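Flavin prenyltransferase PAD1, mitochondrial (PDB 6QLG) probably joins a dimethylallyl group to the flavin N5 and C6 of reduced FMN, making the prenylated cofactor that the decarboxylase FDC1 needs. Local coordinates at residues T163-E167 / I168-N172; Q203-G206 / R207-L211; L174-R178 / A179-I183; L55-K58 / V59-L63; T86-P90 / S91-A95. One frame throughout, in Å; residues are numbered along the deposited sequence.

Contact 1 of 5, residues T163-E167 / I168-N172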
# COMPACT_ATOMS: atom_id res chain seq x y z
N THR B 163 -24.48 -10.88 6.69
CA THR B 163 -23.76 -12.14 6.67
C THR B 163 -24.18 -12.94 5.45
O THR B 163 -25.36 -12.92 5.08
CB THR B 163 -24.00 -12.96 7.95
OG1 THR B 163 -22.98 -13.96 8.06
CG2 THR B 163 -25.35 -13.66 7.94
N PRO B 164 -23.24 -13.60 4.76
CA PRO B 164 -21.80 -13.45 5.02
C PRO B 164 -21.28 -12.11 4.50
O PRO B 164 -22.05 -11.35 3.92
CB PRO B 164 -21.19 -14.62 4.26
CG PRO B 164 -22.15 -14.87 3.14
CD PRO B 164 -23.51 -14.58 3.70
N LEU B 165 -20.00 -11.83 4.73
CA LEU B 165 -19.41 -10.56 4.35
C LEU B 165 -18.54 -10.73 3.12
O LEU B 165 -17.80 -11.71 3.00
CB LEU B 165 -18.57 -9.98 5.50
CG LEU B 165 -19.31 -9.65 6.80
CD1 LEU B 165 -18.32 -9.14 7.84
CD2 LEU B 165 -20.42 -8.64 6.56
N SER B 166 -18.65 -9.78 2.20
CA SER B 166 -17.77 -9.71 1.04
C SER B 166 -16.55 -8.86 1.37
O SER B 166 -16.44 -8.26 2.44
CB SER B 166 -18.51 -9.12 -0.16
OG SER B 166 -18.65 -7.72 -0.02
N GLU B 167 -15.60 -8.83 0.42
CA GLU B 167 -14.43 -7.98 0.60
C GLU B 167 -14.81 -6.50 0.60
O GLU B 167 -14.12 -5.69 1.24
CB GLU B 167 -13.39 -8.29 -0.48
CG GLU B 167 -12.88 -7.08 -1.24
CD GLU B 167 -11.42 -7.19 -1.62
OE1 GLU B 167 -10.65 -6.26 -1.32
OE2 GLU B 167 -11.04 -8.22 -2.22
N ILE B 168 -15.90 -6.15 -0.08
CA ILE B 168 -16.40 -4.78 -0.04
C ILE B 168 -16.80 -4.40 1.38
O ILE B 168 -16.36 -3.38 1.92
CB ILE B 168 -17.59 -4.61 -1.01
CG1 ILE B 168 -17.22 -5.09 -2.41
CG2 ILE B 168 -18.07 -3.16 -1.02
CD1 ILE B 168 -16.30 -4.16 -3.15
N HIS B 169 -17.65 -5.22 2.01
CA HIS B 169 -18.09 -4.96 3.37
C HIS B 169 -16.91 -4.85 4.33
O HIS B 169 -16.84 -3.92 5.14
CB HIS B 169 -19.04 -6.07 3.85
CG HIS B 169 -20.21 -6.30 2.95
ND1 HIS B 169 -20.64 -7.56 2.59
CD2 HIS B 169 -21.06 -5.43 2.34
CE1 HIS B 169 -21.69 -7.46 1.80
NE2 HIS B 169 -21.97 -6.18 1.64
N LEU B 170 -15.97 -5.79 4.24
CA LEU B 170 -14.87 -5.83 5.19
C LEU B 170 -13.91 -4.66 4.99
O LEU B 170 -13.40 -4.11 5.97
CB LEU B 170 -14.13 -7.17 5.07
CG LEU B 170 -14.87 -8.30 5.78
CD1 LEU B 170 -14.27 -9.65 5.45
CD2 LEU B 170 -14.87 -8.07 7.29
N ARG B 171 -13.67 -4.27 3.74
CA ARG B 171 -12.86 -3.09 3.49
C ARG B 171 -13.52 -1.84 4.07
O ARG B 171 -12.85 -1.01 4.70
CB ARG B 171 -12.62 -2.91 1.99
CG ARG B 171 -11.94 -1.60 1.62
CD ARG B 171 -12.33 -1.13 0.23
NE ARG B 171 -13.67 -0.57 0.19
CZ ARG B 171 -14.48 -0.65 -0.87
NH1 ARG B 171 -14.07 -1.27 -1.97
NH2 ARG B 171 -15.69 -0.11 -0.82
N ASN B 172 -14.83 -1.69 3.87
CA ASN B 172 -15.54 -0.55 4.44
C ASN B 172 -15.46 -0.56 5.96
O ASN B 172 -15.26 0.48 6.59
CB ASN B 172 -16.99 -0.55 3.98
CG ASN B 172 -17.13 -0.20 2.51
OD1 ASN B 172 -16.16 0.16 1.85
ND2 ASN B 172 -18.35 -0.30 1.99

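Contact 2 of 5, residues Q203-G206 / R207-L211. With DMA (dimethylallyl diphosphate), chain N.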
# COMPACT_ATOMS: atom_id res chain seq x y z
N GLN B 203 -28.59 -8.16 26.30
CA GLN B 203 -27.15 -8.19 26.50
C GLN B 203 -26.42 -7.41 25.41
O GLN B 203 -25.49 -6.64 25.70
CB GLN B 203 -26.65 -9.63 26.57
CG GLN B 203 -25.23 -9.79 27.08
CD GLN B 203 -24.20 -9.79 25.96
OE1 GLN B 203 -24.55 -9.74 24.78
NE2 GLN B 203 -22.93 -9.86 26.32
N SER B 204 -26.83 -7.59 24.15
CA SER B 204 -26.21 -6.85 23.06
C SER B 204 -26.39 -5.35 23.23
O SER B 204 -25.45 -4.57 23.03
CB SER B 204 -26.79 -7.30 21.71
OG SER B 204 -26.51 -8.66 21.46
N VAL B 205 -27.60 -4.92 23.61
CA VAL B 205 -27.85 -3.49 23.81
C VAL B 205 -26.99 -2.96 24.95
O VAL B 205 -26.45 -1.84 24.87
CB VAL B 205 -29.35 -3.26 24.07
CG1 VAL B 205 -29.59 -1.85 24.60
CG2 VAL B 205 -30.15 -3.50 22.80
N GLY B 206 -26.83 -3.74 26.02
CA GLY B 206 -25.98 -3.30 27.12
C GLY B 206 -24.53 -3.19 26.72
O GLY B 206 -23.81 -2.29 27.17
N ARG B 207 -24.06 -4.11 25.86
CA ARG B 207 -22.67 -4.05 25.42
C ARG B 207 -22.45 -2.90 24.44
O ARG B 207 -21.36 -2.31 24.42
CB ARG B 207 -22.27 -5.38 24.79
CG ARG B 207 -22.31 -6.56 25.76
CD ARG B 207 -21.16 -6.51 26.76
NE ARG B 207 -19.91 -6.95 26.15
CZ ARG B 207 -18.93 -6.13 25.77
NH1 ARG B 207 -19.05 -4.83 25.95
NH2 ARG B 207 -17.83 -6.63 25.22
N MET B 208 -23.45 -2.58 23.62
CA MET B 208 -23.37 -1.40 22.77
C MET B 208 -23.16 -0.14 23.59
O MET B 208 -22.27 0.67 23.31
CB MET B 208 -24.65 -1.25 21.93
CG MET B 208 -24.86 -2.29 20.86
SD MET B 208 -26.52 -2.12 20.18
CE MET B 208 -26.77 -3.78 19.54
N LEU B 209 -23.98 0.04 24.63
CA LEU B 209 -23.95 1.28 25.40
C LEU B 209 -22.73 1.36 26.31
O LEU B 209 -22.41 2.45 26.80
CB LEU B 209 -25.24 1.42 26.21
CG LEU B 209 -26.52 1.43 25.37
CD1 LEU B 209 -27.74 1.73 26.22
CD2 LEU B 209 -26.40 2.43 24.22
N ASP B 210 -22.05 0.23 26.55
CA ASP B 210 -20.75 0.28 27.23
C ASP B 210 -19.77 1.17 26.48
O ASP B 210 -18.93 1.83 27.11
CB ASP B 210 -20.17 -1.13 27.36
CG ASP B 210 -20.79 -1.93 28.48
OD1 ASP B 210 -21.42 -1.31 29.38
OD2 ASP B 210 -20.66 -3.17 28.48
N LEU B 211 -19.86 1.21 25.15
CA LEU B 211 -18.96 2.03 24.35
C LEU B 211 -19.19 3.52 24.54
O LEU B 211 -18.34 4.32 24.14
CB LEU B 211 -19.09 1.65 22.88
CG LEU B 211 -18.62 0.22 22.58
CD1 LEU B 211 -19.20 -0.29 21.27
CD2 LEU B 211 -17.10 0.16 22.57
C1 DMA N . -16.95 -12.93 26.12
O1 DMA N . -16.89 -11.54 26.28
C2 DMA N . -15.73 -13.58 26.77
C3 DMA N . -15.88 -14.47 27.72
C4 DMA N . -14.65 -15.10 28.37
C5 DMA N . -17.27 -14.88 28.19
PA DMA N . -16.45 -10.62 24.98
O1A DMA N . -16.01 -11.53 23.85
O2A DMA N . -15.33 -9.70 25.36
O3A DMA N . -17.74 -9.72 24.48
PB DMA N . -19.30 -10.18 24.67
O1B DMA N . -19.40 -11.68 24.56
O2B DMA N . -20.15 -9.56 23.59
O3B DMA N . -19.78 -9.73 26.03

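Contact 3 of 5, residues L174-R178 / A179-I183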
# COMPACT_ATOMS: atom_id res chain seq x y z
N LEU B 174 -13.09 -2.06 7.93
CA LEU B 174 -11.73 -1.80 8.38
C LEU B 174 -11.38 -0.32 8.24
O LEU B 174 -10.85 0.29 9.18
CB LEU B 174 -10.74 -2.66 7.60
CG LEU B 174 -9.26 -2.37 7.87
CD1 LEU B 174 -8.89 -2.69 9.31
CD2 LEU B 174 -8.36 -3.13 6.90
N GLU B 175 -11.68 0.27 7.09
CA GLU B 175 -11.24 1.63 6.82
C GLU B 175 -12.07 2.67 7.57
O GLU B 175 -11.54 3.71 7.96
CB GLU B 175 -11.26 1.89 5.31
CG GLU B 175 -10.15 1.13 4.57
CD GLU B 175 -10.11 1.37 3.07
OE1 GLU B 175 -10.95 2.15 2.56
OE2 GLU B 175 -9.24 0.78 2.40
N VAL B 176 -13.36 2.41 7.79
CA VAL B 176 -14.12 3.34 8.62
C VAL B 176 -13.72 3.20 10.09
O VAL B 176 -13.78 4.17 10.85
CB VAL B 176 -15.64 3.15 8.42
CG1 VAL B 176 -16.18 2.02 9.30
CG2 VAL B 176 -16.38 4.45 8.71
N THR B 177 -13.28 2.00 10.50
CA THR B 177 -12.73 1.83 11.84
C THR B 177 -11.49 2.71 12.02
O THR B 177 -11.35 3.40 13.04
CB THR B 177 -12.39 0.36 12.09
OG1 THR B 177 -13.60 -0.39 12.29
CG2 THR B 177 -11.49 0.21 13.32
N ARG B 178 -10.59 2.69 11.04
CA ARG B 178 -9.39 3.52 11.12
C ARG B 178 -9.74 5.00 11.14
O ARG B 178 -9.02 5.80 11.75
CB ARG B 178 -8.46 3.19 9.96
CG ARG B 178 -7.75 1.84 10.13
CD ARG B 178 -7.11 1.33 8.86
NE ARG B 178 -6.39 0.08 9.09
CZ ARG B 178 -5.86 -0.68 8.14
NH1 ARG B 178 -5.97 -0.32 6.86
NH2 ARG B 178 -5.22 -1.80 8.46
N ALA B 179 -10.84 5.39 10.50
CA ALA B 179 -11.31 6.77 10.56
C ALA B 179 -11.95 7.13 11.89
O ALA B 179 -12.26 8.31 12.10
CB ALA B 179 -12.29 7.05 9.42
N GLY B 180 -12.18 6.16 12.77
CA GLY B 180 -12.66 6.43 14.12
C GLY B 180 -13.94 5.73 14.51
O GLY B 180 -14.32 5.79 15.69
N ALA B 181 -14.63 5.05 13.60
CA ALA B 181 -15.89 4.40 13.96
C ALA B 181 -15.63 3.06 14.64
O ALA B 181 -14.54 2.48 14.55
CB ALA B 181 -16.77 4.21 12.73
N VAL B 182 -16.66 2.56 15.32
CA VAL B 182 -16.62 1.26 15.99
C VAL B 182 -17.63 0.35 15.32
O VAL B 182 -18.83 0.66 15.28
CB VAL B 182 -16.90 1.39 17.49
CG1 VAL B 182 -16.92 0.01 18.14
CG2 VAL B 182 -15.87 2.29 18.16
N ILE B 183 -17.16 -0.78 14.79
CA ILE B 183 -18.03 -1.77 14.17
C ILE B 183 -18.50 -2.74 15.26
O ILE B 183 -17.68 -3.39 15.92
CB ILE B 183 -17.31 -2.52 13.04
CG1 ILE B 183 -16.79 -1.53 11.99
CG2 ILE B 183 -18.22 -3.56 12.41
CD1 ILE B 183 -17.89 -0.72 11.32
O HOH W 1 -14.44 -1.26 14.78
O HOH W 2 -11.91 3.12 15.63

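Contact 4 of 5, residues L55-K58 / V59-L63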
# COMPACT_ATOMS: atom_id res chain seq x y z
N LEU B 55 -33.41 -4.04 17.83
CA LEU B 55 -32.17 -3.57 18.45
C LEU B 55 -32.20 -2.06 18.66
O LEU B 55 -31.83 -1.57 19.73
CB LEU B 55 -30.96 -3.96 17.59
CG LEU B 55 -30.70 -5.46 17.38
CD1 LEU B 55 -29.54 -5.66 16.41
CD2 LEU B 55 -30.43 -6.15 18.70
N GLY B 56 -32.66 -1.31 17.65
CA GLY B 56 -32.73 0.13 17.80
C GLY B 56 -33.83 0.57 18.76
O GLY B 56 -33.66 1.53 19.52
N ILE B 57 -34.96 -0.14 18.74
CA ILE B 57 -36.05 0.18 19.67
C ILE B 57 -35.59 0.01 21.11
O ILE B 57 -35.84 0.86 21.97
CB ILE B 57 -37.29 -0.67 19.35
CG1 ILE B 57 -37.93 -0.23 18.03
CG2 ILE B 57 -38.30 -0.59 20.49
CD1 ILE B 57 -38.83 -1.27 17.41
N LYS B 58 -34.88 -1.09 21.39
CA LYS B 58 -34.43 -1.34 22.76
C LYS B 58 -33.31 -0.39 23.17
O LYS B 58 -33.15 -0.12 24.36
CB LYS B 58 -34.00 -2.79 22.91
CG LYS B 58 -35.15 -3.78 22.80
CD LYS B 58 -34.90 -5.02 23.63
CE LYS B 58 -36.19 -5.55 24.24
NZ LYS B 58 -36.06 -5.71 25.72
N VAL B 59 -32.54 0.11 22.21
CA VAL B 59 -31.54 1.12 22.54
C VAL B 59 -32.22 2.41 23.00
O VAL B 59 -31.81 3.03 23.98
CB VAL B 59 -30.59 1.37 21.35
CG1 VAL B 59 -29.87 2.70 21.50
CG2 VAL B 59 -29.58 0.23 21.23
N LEU B 60 -33.27 2.82 22.29
CA LEU B 60 -34.00 4.03 22.68
C LEU B 60 -34.61 3.88 24.07
O LEU B 60 -34.58 4.83 24.87
CB LEU B 60 -35.09 4.34 21.65
CG LEU B 60 -34.65 4.92 20.31
CD1 LEU B 60 -35.79 4.89 19.31
CD2 LEU B 60 -34.13 6.34 20.48
N ILE B 61 -35.16 2.71 24.38
CA ILE B 61 -35.75 2.48 25.69
C ILE B 61 -34.68 2.50 26.77
O ILE B 61 -34.87 3.09 27.84
CB ILE B 61 -36.53 1.15 25.69
CG1 ILE B 61 -37.75 1.25 24.76
CG2 ILE B 61 -36.96 0.78 27.11
CD1 ILE B 61 -38.39 -0.09 24.46
N ALA B 62 -33.53 1.87 26.50
CA ALA B 62 -32.46 1.81 27.50
C ALA B 62 -31.86 3.18 27.76
O ALA B 62 -31.53 3.51 28.91
CB ALA B 62 -31.38 0.82 27.05
N LEU B 63 -31.71 4.00 26.72
CA LEU B 63 -31.13 5.33 26.90
C LEU B 63 -32.10 6.25 27.64
O LEU B 63 -31.67 7.08 28.45
CB LEU B 63 -30.75 5.93 25.55
CG LEU B 63 -29.53 5.34 24.84
CD1 LEU B 63 -29.40 5.94 23.45
CD2 LEU B 63 -28.26 5.58 25.65

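Contact 5 of 5, residues T86-P90 / S91-A95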
# COMPACT_ATOMS: atom_id res chain seq x y z
N THR B 86 -41.62 -6.02 13.77
CA THR B 86 -42.02 -5.73 15.13
C THR B 86 -43.51 -5.43 15.17
O THR B 86 -44.17 -5.28 14.14
CB THR B 86 -41.23 -4.54 15.71
OG1 THR B 86 -41.85 -3.32 15.30
CG2 THR B 86 -39.79 -4.56 15.22
N ASP B 87 -44.04 -5.36 16.39
CA ASP B 87 -45.40 -4.88 16.61
C ASP B 87 -45.47 -3.37 16.76
O ASP B 87 -46.55 -2.83 16.99
CB ASP B 87 -46.00 -5.56 17.85
CG ASP B 87 -46.05 -7.06 17.72
OD1 ASP B 87 -46.59 -7.55 16.70
OD2 ASP B 87 -45.55 -7.76 18.62
N TYR B 88 -44.33 -2.69 16.63
CA TYR B 88 -44.30 -1.24 16.69
C TYR B 88 -44.64 -0.64 15.34
O TYR B 88 -44.34 -1.20 14.28
CB TYR B 88 -42.92 -0.75 17.13
CG TYR B 88 -42.57 -1.00 18.58
CD1 TYR B 88 -42.28 -2.28 19.03
CD2 TYR B 88 -42.51 0.05 19.49
CE1 TYR B 88 -41.95 -2.51 20.35
CE2 TYR B 88 -42.18 -0.17 20.81
CZ TYR B 88 -41.90 -1.46 21.24
OH TYR B 88 -41.57 -1.68 22.55
N HIS B 89 -45.27 0.50 15.38
CA HIS B 89 -45.39 1.41 14.25
C HIS B 89 -44.35 2.51 14.40
O HIS B 89 -43.98 2.87 15.52
CB HIS B 89 -46.79 2.01 14.18
CG HIS B 89 -47.06 2.77 12.92
ND1 HIS B 89 -46.81 4.12 12.80
CD2 HIS B 89 -47.56 2.37 11.72
CE1 HIS B 89 -47.14 4.52 11.58
NE2 HIS B 89 -47.60 3.48 10.91
N PRO B 90 -43.83 3.06 13.30
CA PRO B 90 -42.83 4.13 13.42
C PRO B 90 -43.24 5.27 14.34
O PRO B 90 -42.38 5.85 15.01
CB PRO B 90 -42.66 4.60 11.97
CG PRO B 90 -42.89 3.37 11.17
CD PRO B 90 -43.95 2.57 11.91
N SER B 91 -44.54 5.60 14.41
CA SER B 91 -44.98 6.62 15.35
C SER B 91 -44.76 6.18 16.79
O SER B 91 -44.45 7.01 17.66
CB SER B 91 -46.45 6.96 15.12
OG SER B 91 -47.26 5.81 15.20
N ASN B 92 -44.91 4.88 17.08
CA ASN B 92 -44.60 4.37 18.41
C ASN B 92 -43.12 4.52 18.73
O ASN B 92 -42.74 4.85 19.86
CB ASN B 92 -45.02 2.91 18.54
CG ASN B 92 -46.50 2.70 18.30
OD1 ASN B 92 -46.90 1.80 17.57
ND2 ASN B 92 -47.32 3.53 18.94
N VAL B 93 -42.26 4.27 17.74
CA VAL B 93 -40.82 4.38 17.96
C VAL B 93 -40.42 5.84 18.17
O VAL B 93 -39.58 6.15 19.02
CB VAL B 93 -40.05 3.75 16.78
CG1 VAL B 93 -38.54 3.81 17.03
CG2 VAL B 93 -40.51 2.32 16.56
N ARG B 94 -41.03 6.75 17.41
CA ARG B 94 -40.71 8.17 17.57
C ARG B 94 -41.08 8.67 18.96
O ARG B 94 -40.41 9.57 19.49
CB ARG B 94 -41.43 8.99 16.50
CG ARG B 94 -40.87 8.79 15.10
CD ARG B 94 -41.41 9.82 14.13
NE ARG B 94 -42.78 9.52 13.74
CZ ARG B 94 -43.13 8.94 12.60
NH1 ARG B 94 -42.19 8.60 11.72
NH2 ARG B 94 -44.40 8.69 12.34
N ALA B 95 -42.13 8.11 19.57
CA ALA B 95 -42.50 8.51 20.92
C ALA B 95 -41.48 8.07 21.96
O ALA B 95 -41.46 8.62 23.06
CB ALA B 95 -43.88 7.94 21.27

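Contact 1 of 5, residues T163-E167 / I168-N172
Ser-166 and His-169 grip each other at the start of helix 167-178 and form a capping box, with the serine at the N-cap. In one direction the imidazole takes the serine's backbone hydrogen: Ser-166 N reaches His-169 ND1 at 3.0 Å in a nearly straight bond (174°), although the donor stands 29° out of the ring plane. The return half is weaker. Ser-166 OG accepts from His-169 N at 3.4 Å and, with a poorer angle, from Ile-168 N at 3.2 Å. The hydroxyl is brought over these amides because OG sits between the backbone N and the carbonyl carbon (chi1 76°), which also lays it 3.3 Å above one face of the imidazole, toward the rim.

Glu-167 contributes mainly through its main chain, its O accepting from Arg-171 N at 2.9 Å, while its carboxylate turns outward to a salt bridge with Arg-178 of the third subunit. Beside the box, Leu-165 CD1 meets Leu-170 CD2 at 3.7 Å, the two side chains crossing at about a right angle. The far side of the imidazole is fixed too, as His-169 NE2 bonds to Asp-147 of the second subunit. The loop arriving from strand 155-160 thus enters helix 167-178, which leans on helix 127-135 through His-169 on Met-127 and Asn-172 on Ala-131.

Contact 2 of 5, residues Q203-G206 / R207-L211
From Gln-203 to Asp-210 the backbone keeps regular helical bonding, each carbonyl from Gln-203 to Gly-206 accepting from the amide four residues on, as in Arg-207 N to Gln-203 O at 2.9 Å. This is about two turns of helix 197-210, a helix of the Rossmann-like flavoprotein fold, and one side of it carries part of the dimethylallyl diphosphate pocket. Gln-203 and Arg-207, one turn apart, run side by side in the same direction, with amide and guanidinium planes 88° apart. The amide nitrogen lies against the aliphatic part of the arginine, Gln-203 NE2 to Arg-207 CG being 3.4 Å. Bends at chi2 and chi3 swing the guanidinium round to the diphosphate. The group has two further partners: Asp-210 OD2, weakly, on NH1 within a salt bridge, and Glu-152 of the fourth subunit on NH2. Asp-210 OD1 is itself salt-bridged to Arg-221. On another side, Val-205 and Leu-209 pack on helix 53-65. At the ligand, O3B is shared, since Arg-207 NE donates to it at 2.8 Å and Gln-203 NE2 weakly at 3.2 Å, while Arg-207 NH2 reaches the in-plane bridging O3A at 3.2 Å and 170°.

Contact 3 of 5, residues L174-R178 / A179-I183
Thr-177 O is held by two donors, Gly-180 N at 2.9 Å and a water at 2.7 Å, where helix 167-178 comes to its end. The amide approaches from well above the carbonyl plane, 64° out of it, as the chain curls sharply back on the last turn. Together with Ala-181 N, which bonds to Val-176 O at 3.0 Å, this makes a Schellman motif. Gly-180 takes the positive phi (124°) that the motif demands, and a side chain at these angles would collide with the carbonyl oxygen before it, so the position suits a residue without one. The turn closes the helix of a beta-alpha-beta unit and sends the chain into strand 182-183, which pairs with strand 155-160.

Across the turn the apolar side chains fold together. Val-176 CG1 lies between the backbone N and the carbonyl carbon (chi1 84°), an arrangement that brings it to 3.8 Å from Ile-183 CD1, the two side chains meeting at about a right angle. The other branch, CG2, rests against Ala-181 CB. Behind this pair Val-176 leans on Leu-130 and Ile-133 of helix 127-135, whereas Thr-177 and Ile-183 both pack on Leu-170 of the third subunit.

Water bridges complete the seam. The water on Thr-177 O also donates to Ala-181 O, which also receives a CA-H...O contact from Thr-177 CA at 3.3 Å. A second water donates to Thr-177 OG1, a hydroxyl also bonded to Met-173 O, and accepts from Ile-183 N, at 2.8 Å on both sides.

Contact 4 of 5, residues L55-K58 / V59-L63
Peptides joined at their ends by helical bonds, starting from Leu-55 O and Val-59 N, are the only flat groups between Leu-55 to Lys-58 and Val-59 to Leu-63, for no side chain here carries a ring, amide or carboxylate. At the oxygen ends of these peptides the next turn's amides bind and its side chains settle close by. Leu-55 O bonds Val-59 N at 3.1 Å and has Val-59 CG2 at 3.2 Å, because that methyl is turned beside the valine's own backbone N. Ile-57 O likewise bonds Ile-61 N, and Ile-61 CG1 comes to 3.4 Å from it. Lys-58 O takes Ala-62 N at 2.9 Å, with the alanine methyl alongside.

Ile-57 and Ile-61 are the side chains that meet directly. They lie side by side and point the same way, Ile-57 CG2 touching Ile-61 CD1 at 4.0 Å. Since Ile-61 CG1 stands opposite the carbonyl carbon (chi1 -66°), its terminal methyl reaches back along the helix to the earlier isoleucine.

Helix 53-65 is the helix of the beta-alpha-beta crossover between strands 42-47 and 69-74. Leu-60 and Leu-63 pack on both strands, and Lys-58 extends to salt bridges with Glu-198 and Asp-202 of helix 197-210. The chemistry is therefore divided: hydrogen bonds run inside the backbone, dispersion joins the aliphatic side chains to sheet and neighbours, and the one charged group is probably compensated by two carboxylates.

Contact 5 of 5, residues T86-P90 / S91-A95
Val-93 and Pro-90 make the packed side of this contact, with Tyr-88 at its margin, Tyr-88 CB lying 3.9 Å from Val-93 CG2. Asn-92 CB approaches the same tyrosine at CD2, the phenol ring and the amide standing 73° apart. Val-93 is buried further by Ile-57 and Leu-60 of helix 53-65 and by Ile-82 of helix 76-85. Pro-90, the first residue of helix 90-95, is buried too, against Glu-79 and Lys-83 of helix 76-85 and Met-74 of strand 69-74.

The other side is more open, His-89 and Asn-92 being exposed, yet these two are tied together: His-89 N donates to Asn-92 OD1 at 3.0 Å and 160°. The imidazole is swung away from its own backbone N (chi1 -170°), which places ND1 over the first turn, where it accepts from Ser-91 N at 3.2 Å. The same ND1 shares a hydrogen bond with Ser-91 OG at 3.0 Å. Arg-94 is partly covered, packing on Met-74. A bend at chi3 folds it back, so that Pro-90 O lies 3.9 Å above one face of its guanidinium; Arg-94 N takes the same oxygen at 2.9 Å. Farther out, the guanidinium has a long, weak ion pair with Glu-79.

Upstream, Thr-86 OG1 accepts from Tyr-88 N in an ST turn that leads out of helix 76-85. The whole is a helix start of the capping-box type, with His-89 as N-cap and Asn-92 supplying the side chain that holds the N-cap amide.

Overall arrangement
Contacts 5, 4 and 2 form a continuous packed run. Contact 4 sits between the others, its centre about 12 Å from that of contact 5 and about 10 Å from that of contact 2. Leu-60 CD1 meets Val-93 CG1 at 3.7 Å on one side, and Ala-62 CB meets Leu-209 CD1 at 3.8 Å on the other. Contacts 1 and 3 begin and end helix 167-178, with centres about 13 Å apart; Leu-211 CD1 links contact 2 to Val-182 CG1 of contact 3 at 3.9 Å. Dimethylallyl diphosphate is bound directly in contact 2, and Thr-163 of contact 1 also touches a bound copy, whereas the Pro-90 side chain in contact 5 stays about 12 Å from FMN.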